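Local coordinates for protein 2-methyl-3-hydroxypyridine-5-carboxylic acid oxygenase (Mesorhizobium loti, PDB 3ALJ) that probably uses its bound FAD to hydroxylate and open the ring of 2-methyl-3-hydroxypyridine-5-carboxylic acid with molecular oxygen, at residues N58-L63 and G67-V72. Sequence-based numbering, arbitrary orientation.
With BME (beta-mercaptoethanol), chain D.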
loop_
_atom_site.group_PDB
_atom_site.type_symbol
_atom_site.label_atom_id
_atom_site.label_comp_id
_atom_site.label_asym_id
_atom_site.label_seq_id
_atom_site.Cartn_x
_atom_site.Cartn_y
_atom_site.Cartn_z
ATOM N N ASN A 58 -7.248 -7.015 -7.277
ATOM C CA ASN A 58 -6.696 -6.021 -8.221
ATOM C C ASN A 58 -5.118 -5.939 -8.155
ATOM O O ASN A 58 -4.469 -5.943 -9.200
ATOM C CB ASN A 58 -7.303 -4.628 -7.927
ATOM C CG ASN A 58 -6.999 -4.070 -6.504
ATOM O OD1 ASN A 58 -7.006 -4.811 -5.490
ATOM N ND2 ASN A 58 -6.829 -2.739 -6.436
ATOM N N GLY A 59 -4.577 -5.934 -6.926
ATOM C CA GLY A 59 -3.092 -5.914 -6.758
ATOM C C GLY A 59 -2.495 -7.190 -7.206
ATOM O O GLY A 59 -1.383 -7.191 -7.765
ATOM N N LEU A 60 -3.142 -8.332 -6.905
ATOM C CA LEU A 60 -2.614 -9.613 -7.298
ATOM C C LEU A 60 -2.571 -9.726 -8.845
ATOM O O LEU A 60 -1.616 -10.325 -9.360
ATOM C CB LEU A 60 -3.436 -10.746 -6.629
ATOM C CG LEU A 60 -3.304 -10.796 -5.125
ATOM C CD1 LEU A 60 -4.369 -11.764 -4.582
ATOM C CD2 LEU A 60 -1.894 -11.213 -4.658
ATOM N N ARG A 61 -3.574 -9.166 -9.551
ATOM C CA ARG A 61 -3.594 -9.194 -11.023
ATOM C C ARG A 61 -2.483 -8.272 -11.528
ATOM O O ARG A 61 -1.860 -8.630 -12.546
ATOM C CB ARG A 61 -4.976 -8.682 -11.472
ATOM C CG ARG A 61 -6.123 -9.732 -11.304
ATOM C CD ARG A 61 -5.874 -11.021 -12.155
ATOM N NE ARG A 61 -6.255 -10.718 -13.537
ATOM C CZ ARG A 61 -6.459 -11.658 -14.434
ATOM N NH1 ARG A 61 -6.020 -12.878 -14.184
ATOM N NH2 ARG A 61 -6.987 -11.297 -15.627
ATOM N N VAL A 62 -2.195 -7.139 -10.854
ATOM C CA VAL A 62 -1.011 -6.404 -11.268
ATOM C C VAL A 62 0.209 -7.288 -11.152
ATOM O O VAL A 62 1.042 -7.340 -12.085
ATOM C CB VAL A 62 -0.821 -5.134 -10.419
ATOM C CG1 VAL A 62 0.536 -4.452 -10.771
ATOM C CG2 VAL A 62 -1.948 -4.122 -10.661
ATOM N N LEU A 63 0.383 -7.985 -10.010
ATOM C CA LEU A 63 1.571 -8.827 -9.870
ATOM C C LEU A 63 1.676 -9.877 -10.958
ATOM O O LEU A 63 2.758 -10.192 -11.476
ATOM C CB LEU A 63 1.603 -9.543 -8.468
ATOM C CG LEU A 63 1.877 -8.544 -7.328
ATOM C CD1 LEU A 63 1.530 -9.223 -6.032
ATOM C CD2 LEU A 63 3.375 -8.175 -7.315
ATOM N N GLY A 67 4.674 -10.476 -13.821
ATOM C CA GLY A 67 5.571 -11.662 -13.658
ATOM C C GLY A 67 6.133 -11.854 -12.301
ATOM O O GLY A 67 7.206 -12.458 -12.102
ATOM N N ALA A 68 5.392 -11.376 -11.274
ATOM C CA ALA A 68 5.860 -11.450 -9.884
ATOM C C ALA A 68 4.815 -12.095 -8.925
ATOM O O ALA A 68 5.057 -12.139 -7.705
ATOM C CB ALA A 68 6.235 -10.127 -9.398
ATOM N N LEU A 69 3.799 -12.673 -9.455
ATOM C CA LEU A 69 2.729 -13.212 -8.614
ATOM C C LEU A 69 3.251 -14.445 -7.851
ATOM O O LEU A 69 2.969 -14.552 -6.667
ATOM C CB LEU A 69 1.509 -13.588 -9.453
ATOM C CG LEU A 69 0.374 -14.262 -8.642
ATOM C CD1 LEU A 69 -0.177 -13.230 -7.632
ATOM C CD2 LEU A 69 -0.737 -14.748 -9.631
ATOM N N ASP A 70 3.876 -15.377 -8.596
ATOM C CA ASP A 70 4.414 -16.555 -7.883
ATOM C C ASP A 70 5.273 -16.321 -6.698
ATOM O O ASP A 70 5.099 -16.975 -5.669
ATOM C CB ASP A 70 5.424 -17.274 -8.860
ATOM C CG ASP A 70 4.769 -17.708 -10.193
ATOM O OD1 ASP A 70 3.517 -17.928 -10.238
ATOM O OD2 ASP A 70 5.540 -17.845 -11.207
ATOM N N ASP A 71 6.210 -15.425 -6.840
ATOM C CA ASP A 71 7.118 -15.191 -5.790
ATOM C C ASP A 71 6.340 -14.534 -4.604
ATOM O O ASP A 71 6.795 -14.673 -3.457
ATOM C CB ASP A 71 8.253 -14.197 -6.237
ATOM C CG ASP A 71 9.463 -14.880 -6.842
ATOM O OD1 ASP A 71 9.482 -16.107 -6.986
ATOM O OD2 ASP A 71 10.397 -14.065 -7.234
ATOM N N VAL A 72 5.278 -13.737 -4.888
ATOM C CA VAL A 72 4.512 -13.175 -3.762
ATOM C C VAL A 72 3.669 -14.265 -3.043
ATOM O O VAL A 72 3.596 -14.305 -1.862
ATOM C CB VAL A 72 3.659 -12.039 -4.330
ATOM C CG1 VAL A 72 2.630 -11.585 -3.304
ATOM C CG2 VAL A 72 4.582 -10.826 -4.674
HETATM C C1 BME D . -8.487 -0.077 -8.330
HETATM C C2 BME D . -7.519 0.328 -7.158
HETATM O O1 BME D . -8.239 -1.455 -8.641
HETATM S S2 BME D . -7.720 2.187 -7.023
#
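With CG beside its own backbone N and anti to its carbonyl carbon (chi1 -70°), Leu63 lays its two methyls against Val72, whose CG2 likewise lies beside its own N and anti to its carbonyl carbon. The two side chains cross at about a right angle, and Leu63 CD1 lies 3.7 Å from Val72 CG2. Between them two successive helices are joined by a tight turn: helix 57-65 ends in a Schellman motif, Gly67 taking the positive phi (70°) that breaks the helix, and Ala68 occupies the N-cap position of helix 69-73. Ala68 CB rests 4.0 Å from Leu63 CD2, while Leu63 CB lies 4.2 Å from Leu69 CB. Leu69 CD1 reaches back to Leu60, 4.0 Å from Leu60 CD2 and 3.7 Å from Leu60 O, these two side chains also crossing at about a right angle. Leu109 of helix 106-119 touches both Leu63 and Val72, and Met305 of helix 300-314 also packs on Leu63; Leu63 and Val72 are thus buried within the FAD-binding domain, the Leu63 side chain about 10 Å from the nearest atom of FAD, while Gly67 is exposed. An alanine in place of Leu63 would probably leave Val72 and Ala68 without their apolar partner and open a gap beside Leu109. The backbone closes the turn: Ala68 N donates to Leu63 O over 2.9 Å, nearly straight at 169°, its nitrogen tilted somewhat out of the carbonyl plane.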